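Glycosyl hydrolase family 2, TIM barrel domain protein (Parabacteroides merdae ATCC 43184, PDB 6DXU) probably hydrolyses beta-D-glucuronides, as a glycoside hydrolase family 2 beta-glucuronidase of a human gut bacterium. Local coordinates at residues D[207-212]-D[416-421]; D[283-288]-D[302-307]; D[746-751]-D[803-808]; D[771-776]-D[808-813]. All blocks are in the same frame, centred on the assembly; numbering follows the deposited sequence.

Contact 1 of 4, residues D[207-212]-D[416-421]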
# COMPACT_ATOMS: atom_id res chain seq x y z
N ILE D 207 -3.76 -35.84 -0.19
CA ILE D 207 -3.41 -37.26 -0.30
C ILE D 207 -2.86 -37.47 -1.70
O ILE D 207 -3.60 -37.30 -2.69
CB ILE D 207 -4.61 -38.19 -0.05
CG1 ILE D 207 -5.15 -37.99 1.36
CG2 ILE D 207 -4.18 -39.67 -0.26
CD1 ILE D 207 -6.49 -38.64 1.59
N HIS D 208 -1.60 -37.85 -1.81
CA HIS D 208 -0.97 -38.09 -3.10
C HIS D 208 -0.58 -39.56 -3.22
O HIS D 208 0.16 -40.07 -2.38
CB HIS D 208 0.24 -37.19 -3.31
CG HIS D 208 -0.13 -35.81 -3.77
ND1 HIS D 208 0.47 -34.67 -3.30
CD2 HIS D 208 -1.07 -35.41 -4.66
CE1 HIS D 208 -0.08 -33.62 -3.88
NE2 HIS D 208 -1.01 -34.04 -4.72
N LEU D 209 -1.10 -40.22 -4.25
CA LEU D 209 -0.84 -41.63 -4.50
C LEU D 209 0.09 -41.71 -5.71
O LEU D 209 -0.34 -41.48 -6.84
CB LEU D 209 -2.14 -42.38 -4.76
CG LEU D 209 -3.21 -42.18 -3.69
CD1 LEU D 209 -4.48 -42.92 -4.05
CD2 LEU D 209 -2.69 -42.62 -2.33
N GLU D 210 1.37 -41.99 -5.47
CA GLU D 210 2.34 -42.13 -6.55
C GLU D 210 2.37 -43.59 -6.97
O GLU D 210 2.81 -44.43 -6.20
CB GLU D 210 3.74 -41.70 -6.14
CG GLU D 210 4.03 -40.24 -6.16
CD GLU D 210 5.49 -40.00 -5.79
OE1 GLU D 210 5.80 -40.08 -4.59
OE2 GLU D 210 6.32 -39.78 -6.70
N SER D 211 1.86 -43.88 -8.16
CA SER D 211 1.85 -45.24 -8.68
C SER D 211 2.77 -45.32 -9.89
O SER D 211 2.81 -44.40 -10.72
CB SER D 211 0.44 -45.68 -9.06
OG SER D 211 -0.12 -44.79 -10.00
N SER D 212 3.52 -46.42 -9.98
CA SER D 212 4.40 -46.71 -11.11
C SER D 212 4.29 -48.19 -11.44
O SER D 212 3.92 -49.01 -10.59
CB SER D 212 5.85 -46.34 -10.82
OG SER D 212 6.31 -46.94 -9.63
N HIS D 416 -5.21 -32.92 -9.37
CA HIS D 416 -5.63 -34.03 -10.24
C HIS D 416 -4.54 -35.09 -10.43
O HIS D 416 -4.70 -35.98 -11.28
CB HIS D 416 -6.08 -33.49 -11.60
CG HIS D 416 -7.38 -32.74 -11.53
ND1 HIS D 416 -7.90 -32.03 -12.59
CD2 HIS D 416 -8.27 -32.62 -10.52
CE1 HIS D 416 -9.04 -31.48 -12.22
NE2 HIS D 416 -9.30 -31.83 -10.98
N HIS D 417 -3.47 -35.02 -9.64
CA HIS D 417 -2.33 -35.93 -9.79
C HIS D 417 -2.73 -37.40 -9.76
O HIS D 417 -2.12 -38.23 -10.45
CB HIS D 417 -1.34 -35.66 -8.66
CG HIS D 417 -0.28 -36.70 -8.51
ND1 HIS D 417 -0.43 -37.80 -7.71
CD2 HIS D 417 0.98 -36.77 -9.02
CE1 HIS D 417 0.66 -38.54 -7.76
NE2 HIS D 417 1.54 -37.93 -8.55
N ASN D 418 -3.71 -37.76 -8.94
CA ASN D 418 -3.97 -39.18 -8.72
C ASN D 418 -4.81 -39.82 -9.82
O ASN D 418 -4.93 -41.06 -9.82
CB ASN D 418 -4.68 -39.40 -7.37
CG ASN D 418 -3.87 -38.89 -6.17
OD1 ASN D 418 -2.64 -38.84 -6.21
ND2 ASN D 418 -4.58 -38.50 -5.11
N HIS D 419 -5.40 -39.04 -10.73
CA HIS D 419 -6.29 -39.64 -11.72
C HIS D 419 -5.53 -40.44 -12.76
O HIS D 419 -4.77 -39.85 -13.54
CB HIS D 419 -7.12 -38.55 -12.41
CG HIS D 419 -8.07 -37.87 -11.49
ND1 HIS D 419 -9.22 -38.47 -11.03
CD2 HIS D 419 -8.02 -36.65 -10.90
CE1 HIS D 419 -9.85 -37.64 -10.20
NE2 HIS D 419 -9.15 -36.53 -10.12
N PRO D 420 -5.74 -41.75 -12.88
CA PRO D 420 -5.03 -42.50 -13.93
C PRO D 420 -5.39 -42.03 -15.34
O PRO D 420 -4.58 -42.21 -16.26
CB PRO D 420 -5.44 -43.96 -13.68
CG PRO D 420 -6.74 -43.87 -12.94
CD PRO D 420 -6.61 -42.62 -12.08
N ALA D 421 -6.55 -41.42 -15.53
CA ALA D 421 -6.91 -40.93 -16.87
C ALA D 421 -5.92 -39.90 -17.40
O ALA D 421 -5.70 -39.83 -18.61
CB ALA D 421 -8.32 -40.33 -16.84
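Asn-418 docks its carboxamide on the backbone of the strand at Ile-207 and Leu-209, using both ends of the group. Its ND2 donates to Ile-207 O at 2.9 Å, with the acceptor lying in the amide plane, and its OD1 receives Leu-209 N at 2.8 Å in a nearly straight bond (173°). An asparagine suits the place because one flat group offers a donor and an acceptor to a peptide edge that runs past it. OD1 takes a second bond from the adjacent ring: His-417 ND1 lies 2.9 Å from Asn-418 OD1. The two donors come from opposite faces of the amide, so the oxygen is gripped between strand and ring. ND2 in turn has a second acceptor, Glu-303, and the whole buried carboxamide is thereby satisfied. A chi1 of 168° sets the His-417 ring alongside the strand, and its CE1 comes within 3.2 Å of Leu-209 O, edge on. The His-208 ring lies oblique to it, centroids 5.2 Å apart, while His-208 NE2 is bound by Val-414 O. An alanine in place of Asn-418 would remove the whole carboxamide and would probably leave Leu-209 N, Ile-207 O and His-417 ND1 without these mates, and the ring freer to turn. The type I turn from His-416 to His-419 presents His-417 and Asn-418 to the strand. This is an interdomain junction, in which a helix-to-strand loop of the TIM barrel meets a strand of the beta-sandwich domain of family 2 glycoside hydrolases.

Contact 2 of 4, residues D[283-288]-D[302-307]; sequences PQLYTC and EERFGF
Tyr-286 lays its CB over the face of the Phe-305 ring, a CH-pi contact of 3.7 Å from CB to the ring centroid. Phe-305 can lie beneath it because its CG stands between the backbone N and the carbonyl carbon (chi1 75°), turning the ring back across the neighbouring strand. The two rings themselves are nearly parallel but slid apart, with little overlap. Phe-307 instead makes a T-shaped pair, its edge directed at the face of Tyr-286 with planes at 83°. Large flat side chains suit this buried cluster, and the one polar end, Tyr-286 OH, is bonded to Val-276 N. On the face carrying Thr-287 and Arg-304, Leu-285 CD1 rests over the centre of the guanidinium, 3.7 Å from Arg-304 CZ, while Arg-304 NH2 forms a salt bridge with Glu-380. Antiparallel bonds join Tyr-286 to Phe-305 and Cys-288 to Glu-303, both as hydrogen-bonded pairs; beyond them a water bridges Gln-284 O and Phe-307 N. The hairpin of strands 286-294 and 297-305 thus puts its aromatic face against Leu-209 of strand 203-213, Leu-222 of strand 219-229 and Ile-272 of strand 263-273, while Arg-304 meets helix 372-381 through Glu-380.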
# COMPACT_ATOMS: atom_id res chain seq x y z
N PRO D 283 -11.70 -49.97 -17.61
CA PRO D 283 -11.17 -49.08 -16.56
C PRO D 283 -11.37 -49.73 -15.20
O PRO D 283 -12.49 -50.01 -14.80
CB PRO D 283 -12.01 -47.81 -16.71
CG PRO D 283 -13.29 -48.28 -17.33
CD PRO D 283 -12.92 -49.43 -18.23
N GLN D 284 -10.27 -50.02 -14.52
CA GLN D 284 -10.34 -50.66 -13.21
C GLN D 284 -9.45 -49.86 -12.27
O GLN D 284 -8.33 -49.51 -12.62
CB GLN D 284 -9.92 -52.13 -13.28
CG GLN D 284 -10.90 -52.97 -14.10
CD GLN D 284 -10.63 -54.47 -14.04
OE1 GLN D 284 -9.78 -54.99 -14.76
NE2 GLN D 284 -11.38 -55.17 -13.20
N LEU D 285 -9.97 -49.58 -11.07
CA LEU D 285 -9.30 -48.72 -10.11
C LEU D 285 -9.08 -49.44 -8.80
O LEU D 285 -9.90 -50.25 -8.36
CB LEU D 285 -10.15 -47.46 -9.85
CG LEU D 285 -10.52 -46.69 -11.12
CD1 LEU D 285 -11.74 -45.81 -10.91
CD2 LEU D 285 -9.32 -45.86 -11.47
N TYR D 286 -7.97 -49.12 -8.16
CA TYR D 286 -7.73 -49.48 -6.77
C TYR D 286 -8.24 -48.36 -5.86
O TYR D 286 -8.39 -47.21 -6.28
CB TYR D 286 -6.25 -49.71 -6.52
CG TYR D 286 -5.71 -51.01 -7.06
CD1 TYR D 286 -5.45 -52.08 -6.21
CD2 TYR D 286 -5.48 -51.19 -8.42
CE1 TYR D 286 -4.96 -53.28 -6.70
CE2 TYR D 286 -5.00 -52.38 -8.92
CZ TYR D 286 -4.73 -53.43 -8.05
OH TYR D 286 -4.25 -54.63 -8.52
N THR D 287 -8.46 -48.70 -4.60
CA THR D 287 -8.92 -47.70 -3.64
C THR D 287 -7.96 -47.67 -2.46
O THR D 287 -7.66 -48.71 -1.87
CB THR D 287 -10.32 -48.01 -3.14
OG1 THR D 287 -11.22 -48.10 -4.25
CG2 THR D 287 -10.79 -46.89 -2.22
N CYS D 288 -7.50 -46.48 -2.09
CA CYS D 288 -6.69 -46.32 -0.90
C CYS D 288 -7.57 -45.68 0.16
O CYS D 288 -8.15 -44.61 -0.07
CB CYS D 288 -5.44 -45.49 -1.19
SG CYS D 288 -4.36 -45.22 0.26
N GLU D 302 -11.26 -41.86 1.45
CA GLU D 302 -10.66 -42.76 0.48
C GLU D 302 -10.32 -42.00 -0.79
O GLU D 302 -10.85 -40.92 -1.06
CB GLU D 302 -11.55 -43.97 0.16
CG GLU D 302 -12.91 -43.64 -0.37
CD GLU D 302 -13.69 -44.91 -0.71
OE1 GLU D 302 -13.98 -45.70 0.20
OE2 GLU D 302 -14.00 -45.11 -1.91
N GLU D 303 -9.39 -42.56 -1.53
CA GLU D 303 -8.89 -41.99 -2.76
C GLU D 303 -8.59 -43.14 -3.71
O GLU D 303 -8.03 -44.16 -3.29
CB GLU D 303 -7.64 -41.14 -2.51
CG GLU D 303 -7.11 -40.45 -3.75
CD GLU D 303 -7.78 -39.10 -4.00
OE1 GLU D 303 -8.69 -38.72 -3.22
OE2 GLU D 303 -7.39 -38.43 -4.98
N ARG D 304 -8.97 -42.98 -4.96
CA ARG D 304 -8.82 -44.02 -5.96
C ARG D 304 -7.61 -43.73 -6.85
O ARG D 304 -7.16 -42.59 -6.97
CB ARG D 304 -10.08 -44.13 -6.81
CG ARG D 304 -11.31 -44.55 -6.02
CD ARG D 304 -12.52 -44.76 -6.92
NE ARG D 304 -12.69 -43.66 -7.86
CZ ARG D 304 -13.68 -43.59 -8.75
NH1 ARG D 304 -14.59 -44.56 -8.82
NH2 ARG D 304 -13.77 -42.55 -9.58
N PHE D 305 -7.08 -44.78 -7.46
CA PHE D 305 -5.96 -44.64 -8.37
C PHE D 305 -5.95 -45.85 -9.29
O PHE D 305 -6.67 -46.83 -9.06
CB PHE D 305 -4.63 -44.50 -7.61
CG PHE D 305 -4.14 -45.80 -7.00
CD1 PHE D 305 -4.65 -46.25 -5.79
CD2 PHE D 305 -3.16 -46.55 -7.64
CE1 PHE D 305 -4.19 -47.43 -5.22
CE2 PHE D 305 -2.71 -47.75 -7.07
CZ PHE D 305 -3.22 -48.17 -5.86
N GLY D 306 -5.13 -45.79 -10.33
CA GLY D 306 -5.02 -46.90 -11.26
C GLY D 306 -3.58 -47.08 -11.70
O GLY D 306 -2.78 -46.15 -11.70
N PHE D 307 -3.26 -48.33 -12.07
CA PHE D 307 -1.96 -48.69 -12.63
C PHE D 307 -2.07 -48.73 -14.15
O PHE D 307 -2.90 -49.47 -14.69
CB PHE D 307 -1.51 -50.08 -12.12
CG PHE D 307 -1.06 -50.10 -10.67
CD1 PHE D 307 0.15 -49.53 -10.29
CD2 PHE D 307 -1.85 -50.71 -9.71
CE1 PHE D 307 0.58 -49.56 -8.97
CE2 PHE D 307 -1.43 -50.75 -8.38
CZ PHE D 307 -0.22 -50.17 -8.02
O HOH W 1 -5.54 -50.17 -11.83

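Contact 3 of 4, residues D[746-751]-D[803-808]; sequences DTALVQ and IKRNEG
A type I' turn from Arg-805 to Gly-808, at the end of strand 798-804 in the C-terminal beta domain, is held by the carboxylate of Asp-746, which precedes strand 747-755. Asp-746 OD1 accepts from Glu-807 N at 2.8 Å, on the syn side and somewhat out of the carboxylate plane. OD2 meets Asn-806 N in a weak, bent bond and forms a salt bridge with Lys-804 NZ, also 2.8 Å away. With chi1 at -168° the Asp-746 carboxylate stands beside the turn, while its own carbonyl O receives Arg-805 N. The Lys-804 chain bends at chi2 (74°) and chi4 (41°) to bring its ammonium in nearly along the C-O axis of OD2, and the same NZ donates to Asn-806 OD1 at 3.0 Å. Asn-806 and Glu-807 both have positive phi, which asparagine tolerates more readily than most residues and which is less usual for a glutamate. Farther along, Ala-748 and Ile-803 form an antiparallel hydrogen-bonded pair, and Val-750 CG2 packs on Ile-803 CD1 at 3.6 Å. The small Ala-748 CB sits over one face of the Arg-805 guanidinium, toward its rim, 4.0 Å from NH1; that guanidinium is bound by Glu-743 and by Gly-745 O. Here, then, one carboxylate collects two backbone N-H groups, one of them weakly, and an ammonium. The positive lysine would tend to keep Asp-746 ionised, and the shared grip fixes the turn to the start of the neighbouring strand by charge as well as by backbone bonding.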
# COMPACT_ATOMS: atom_id res chain seq x y z
N ASP D 746 -47.98 -28.32 -20.48
CA ASP D 746 -48.08 -26.87 -20.54
C ASP D 746 -47.23 -26.26 -21.65
O ASP D 746 -47.21 -25.04 -21.80
CB ASP D 746 -47.67 -26.28 -19.18
CG ASP D 746 -48.02 -24.80 -19.05
OD1 ASP D 746 -49.12 -24.38 -19.49
OD2 ASP D 746 -47.18 -24.05 -18.51
N THR D 747 -46.55 -27.07 -22.45
CA THR D 747 -45.65 -26.55 -23.47
C THR D 747 -46.24 -26.76 -24.86
O THR D 747 -46.85 -27.79 -25.15
CB THR D 747 -44.27 -27.18 -23.38
OG1 THR D 747 -44.34 -28.54 -23.79
CG2 THR D 747 -43.77 -27.13 -21.95
N ALA D 748 -46.07 -25.76 -25.72
CA ALA D 748 -46.49 -25.82 -27.11
C ALA D 748 -45.26 -25.71 -27.99
O ALA D 748 -44.33 -24.95 -27.68
CB ALA D 748 -47.48 -24.71 -27.45
N LEU D 749 -45.22 -26.49 -29.06
CA LEU D 749 -44.14 -26.42 -30.04
C LEU D 749 -44.65 -25.71 -31.29
O LEU D 749 -45.59 -26.17 -31.94
CB LEU D 749 -43.61 -27.81 -30.38
CG LEU D 749 -42.51 -27.84 -31.45
CD1 LEU D 749 -41.27 -27.03 -31.04
CD2 LEU D 749 -42.12 -29.29 -31.75
N VAL D 750 -44.03 -24.58 -31.61
CA VAL D 750 -44.45 -23.73 -32.72
C VAL D 750 -43.47 -23.91 -33.87
O VAL D 750 -42.26 -24.01 -33.66
CB VAL D 750 -44.53 -22.26 -32.28
CG1 VAL D 750 -44.67 -21.34 -33.49
CG2 VAL D 750 -45.71 -22.06 -31.36
N GLN D 751 -44.01 -23.98 -35.08
CA GLN D 751 -43.21 -24.14 -36.29
C GLN D 751 -43.46 -22.97 -37.22
O GLN D 751 -44.60 -22.54 -37.41
CB GLN D 751 -43.56 -25.46 -37.01
CG GLN D 751 -42.90 -25.63 -38.37
CD GLN D 751 -43.30 -26.92 -39.07
OE1 GLN D 751 -42.59 -27.93 -39.00
NE2 GLN D 751 -44.44 -26.89 -39.75
N ILE D 803 -42.91 -22.97 -26.38
CA ILE D 803 -43.50 -21.93 -25.54
C ILE D 803 -44.04 -22.59 -24.28
O ILE D 803 -44.77 -23.59 -24.36
CB ILE D 803 -44.60 -21.13 -26.26
CG1 ILE D 803 -43.99 -20.15 -27.26
CG2 ILE D 803 -45.50 -20.40 -25.26
CD1 ILE D 803 -43.71 -20.74 -28.61
N LYS D 804 -43.65 -22.06 -23.13
CA LYS D 804 -44.26 -22.42 -21.85
C LYS D 804 -45.52 -21.59 -21.71
O LYS D 804 -45.45 -20.36 -21.55
CB LYS D 804 -43.26 -22.15 -20.72
CG LYS D 804 -43.74 -22.44 -19.31
CD LYS D 804 -43.80 -23.93 -19.05
CE LYS D 804 -43.98 -24.28 -17.56
NZ LYS D 804 -44.96 -23.40 -16.85
N ARG D 805 -46.69 -22.23 -21.78
CA ARG D 805 -47.93 -21.47 -21.84
C ARG D 805 -48.35 -20.90 -20.49
O ARG D 805 -49.15 -19.96 -20.46
CB ARG D 805 -49.05 -22.35 -22.43
CG ARG D 805 -48.93 -22.53 -23.93
CD ARG D 805 -50.10 -23.32 -24.52
NE ARG D 805 -50.08 -24.72 -24.09
CZ ARG D 805 -50.57 -25.73 -24.80
NH1 ARG D 805 -51.14 -25.51 -25.98
NH2 ARG D 805 -50.49 -26.97 -24.32
N ASN D 806 -47.82 -21.44 -19.39
CA ASN D 806 -48.19 -21.00 -18.04
C ASN D 806 -49.69 -21.09 -17.80
O ASN D 806 -50.26 -20.27 -17.08
CB ASN D 806 -47.68 -19.59 -17.74
CG ASN D 806 -46.19 -19.54 -17.54
OD1 ASN D 806 -45.62 -20.43 -16.90
ND2 ASN D 806 -45.54 -18.51 -18.07
N GLU D 807 -50.33 -22.09 -18.41
CA GLU D 807 -51.75 -22.37 -18.26
C GLU D 807 -52.62 -21.19 -18.68
O GLU D 807 -53.76 -21.07 -18.23
CB GLU D 807 -52.08 -22.78 -16.82
CG GLU D 807 -51.30 -23.99 -16.32
CD GLU D 807 -51.64 -24.35 -14.88
OE1 GLU D 807 -52.16 -23.50 -14.14
OE2 GLU D 807 -51.40 -25.52 -14.50
N GLY D 808 -52.10 -20.32 -19.55
CA GLY D 808 -52.83 -19.14 -19.96
C GLY D 808 -52.84 -18.94 -21.45
O GLY D 808 -52.60 -19.90 -22.20

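Contact 4 of 4, residues D[771-776]-D[808-813]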
# COMPACT_ATOMS: atom_id res chain seq x y z
N PHE D 771 -38.64 -14.57 -33.00
CA PHE D 771 -39.84 -14.87 -32.24
C PHE D 771 -40.07 -13.83 -31.15
O PHE D 771 -39.13 -13.42 -30.48
CB PHE D 771 -39.72 -16.25 -31.59
CG PHE D 771 -39.65 -17.38 -32.56
CD1 PHE D 771 -40.81 -17.96 -33.06
CD2 PHE D 771 -38.42 -17.87 -32.98
CE1 PHE D 771 -40.75 -19.02 -33.94
CE2 PHE D 771 -38.35 -18.93 -33.87
CZ PHE D 771 -39.52 -19.50 -34.36
N GLU D 772 -41.34 -13.43 -30.96
CA GLU D 772 -41.74 -12.59 -29.83
C GLU D 772 -43.04 -13.13 -29.26
O GLU D 772 -43.81 -13.80 -29.95
CB GLU D 772 -41.93 -11.11 -30.23
CG GLU D 772 -40.68 -10.42 -30.74
CD GLU D 772 -40.90 -8.95 -31.05
OE1 GLU D 772 -42.05 -8.44 -30.93
OE2 GLU D 772 -39.90 -8.29 -31.42
N ILE D 773 -43.31 -12.82 -27.99
CA ILE D 773 -44.54 -13.30 -27.35
C ILE D 773 -45.11 -12.21 -26.46
O ILE D 773 -44.37 -11.44 -25.86
CB ILE D 773 -44.31 -14.61 -26.56
CG1 ILE D 773 -45.63 -15.23 -26.12
CG2 ILE D 773 -43.42 -14.38 -25.34
CD1 ILE D 773 -45.50 -16.68 -25.65
N ALA D 774 -46.44 -12.13 -26.41
CA ALA D 774 -47.15 -11.23 -25.50
C ALA D 774 -48.29 -12.00 -24.87
O ALA D 774 -49.00 -12.74 -25.57
CB ALA D 774 -47.67 -9.99 -26.24
N GLY D 775 -48.45 -11.88 -23.55
CA GLY D 775 -49.49 -12.59 -22.85
C GLY D 775 -48.94 -13.45 -21.71
O GLY D 775 -47.90 -13.13 -21.12
N ASP D 776 -49.66 -14.53 -21.42
CA ASP D 776 -49.34 -15.30 -20.21
C ASP D 776 -48.11 -16.18 -20.36
O ASP D 776 -47.48 -16.53 -19.36
CB ASP D 776 -50.55 -16.15 -19.81
CG ASP D 776 -51.77 -15.32 -19.47
OD1 ASP D 776 -52.90 -15.77 -19.78
OD2 ASP D 776 -51.60 -14.22 -18.91
N GLY D 808 -52.10 -20.32 -19.55
CA GLY D 808 -52.83 -19.14 -19.96
C GLY D 808 -52.84 -18.94 -21.45
O GLY D 808 -52.60 -19.90 -22.20
N ASN D 809 -53.08 -17.71 -21.90
CA ASN D 809 -53.24 -17.41 -23.32
C ASN D 809 -52.15 -16.44 -23.77
O ASN D 809 -51.79 -15.52 -23.04
CB ASN D 809 -54.63 -16.81 -23.59
CG ASN D 809 -55.75 -17.79 -23.24
OD1 ASN D 809 -55.59 -19.01 -23.35
ND2 ASN D 809 -56.90 -17.26 -22.83
N SER D 810 -51.66 -16.63 -25.00
CA SER D 810 -50.59 -15.78 -25.50
C SER D 810 -50.77 -15.57 -27.00
O SER D 810 -51.51 -16.29 -27.67
CB SER D 810 -49.20 -16.38 -25.25
OG SER D 810 -49.05 -16.78 -23.90
N VAL D 811 -50.09 -14.55 -27.51
CA VAL D 811 -49.92 -14.38 -28.95
C VAL D 811 -48.44 -14.35 -29.26
O VAL D 811 -47.68 -13.57 -28.67
CB VAL D 811 -50.62 -13.11 -29.48
CG1 VAL D 811 -50.34 -12.96 -30.97
CG2 VAL D 811 -52.12 -13.21 -29.24
N VAL D 812 -48.03 -15.21 -30.19
CA VAL D 812 -46.67 -15.26 -30.69
C VAL D 812 -46.62 -14.50 -32.00
O VAL D 812 -47.51 -14.65 -32.85
CB VAL D 812 -46.20 -16.71 -30.87
CG1 VAL D 812 -44.88 -16.77 -31.66
CG2 VAL D 812 -46.04 -17.38 -29.50
N ALA D 813 -45.62 -13.66 -32.16
CA ALA D 813 -45.33 -12.99 -33.41
C ALA D 813 -44.04 -13.54 -33.99
O ALA D 813 -43.10 -13.86 -33.24
CB ALA D 813 -45.21 -11.48 -33.23
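Strands 771-775 and 810-813 run antiparallel, their axes 4.6 Å apart at 160°, with Glu-772 to Ala-813 and Ala-774 to Val-811 as hydrogen-bonded pairs. Beyond them, Asp-776 N still donates to Asn-809 O at 2.9 Å. The carboxylate then closes the end of the pairing: Asp-776 OD1 accepts Asn-809 N at 2.9 Å, on its anti side, so backbone and side chain of one aspartate hold both polar backbone atoms of Asn-809. Its other oxygen, OD2, is bound by Thr-821 of the second subunit. An alanine at Asp-776 would lack the carboxylate, and would probably leave Asn-809 N and Thr-821 of the second subunit without this partner. Glycine is called for at Gly-775, where the backbone angles would jam a CB against the preceding carbonyl. Ile-773 extends its chain with CG1 anti to the backbone N (chi1 -170°), carrying CD1 to 3.7 Å from Ser-810 CB and 4.0 Å from Val-812 CG2. Branched apolar residues suit that side, since Ile-773 and Val-812 both cover Ile-803 of strand 798-804. On the other side small Ala-774 allows close approach to its counterpart in the second subunit, and Glu-772 OE1 accepts from Gly-775 N of the second subunit, while its OE2 forms a salt bridge with Lys-815 of its own chain. Such facing sheets are those of a beta-sandwich, here with one outer surface given to a subunit interface.

Contacts 1 and 2 lie together, centres about 9 Å apart, and contacts 3 and 4 pair likewise, far from them; contacts 1 and 3, about 50 Å apart centre to centre, lie on opposite sides of the chain's centre. None is wholly buried. Contact 1 joins two domains through side-chain amide bonding, whereas contact 2 is a hairpin within one domain that buries its aromatic rings; the two share a polar bond. Contacts 3 and 4 share Gly-808 and one C-terminal domain but hold different sheets, which meet through Ile-803 and Ile-773. Contact 3 is polar and charged at its turn, with Asn-806 and Glu-807 exposed; contact 4, its residues mostly buried, reaches another subunit.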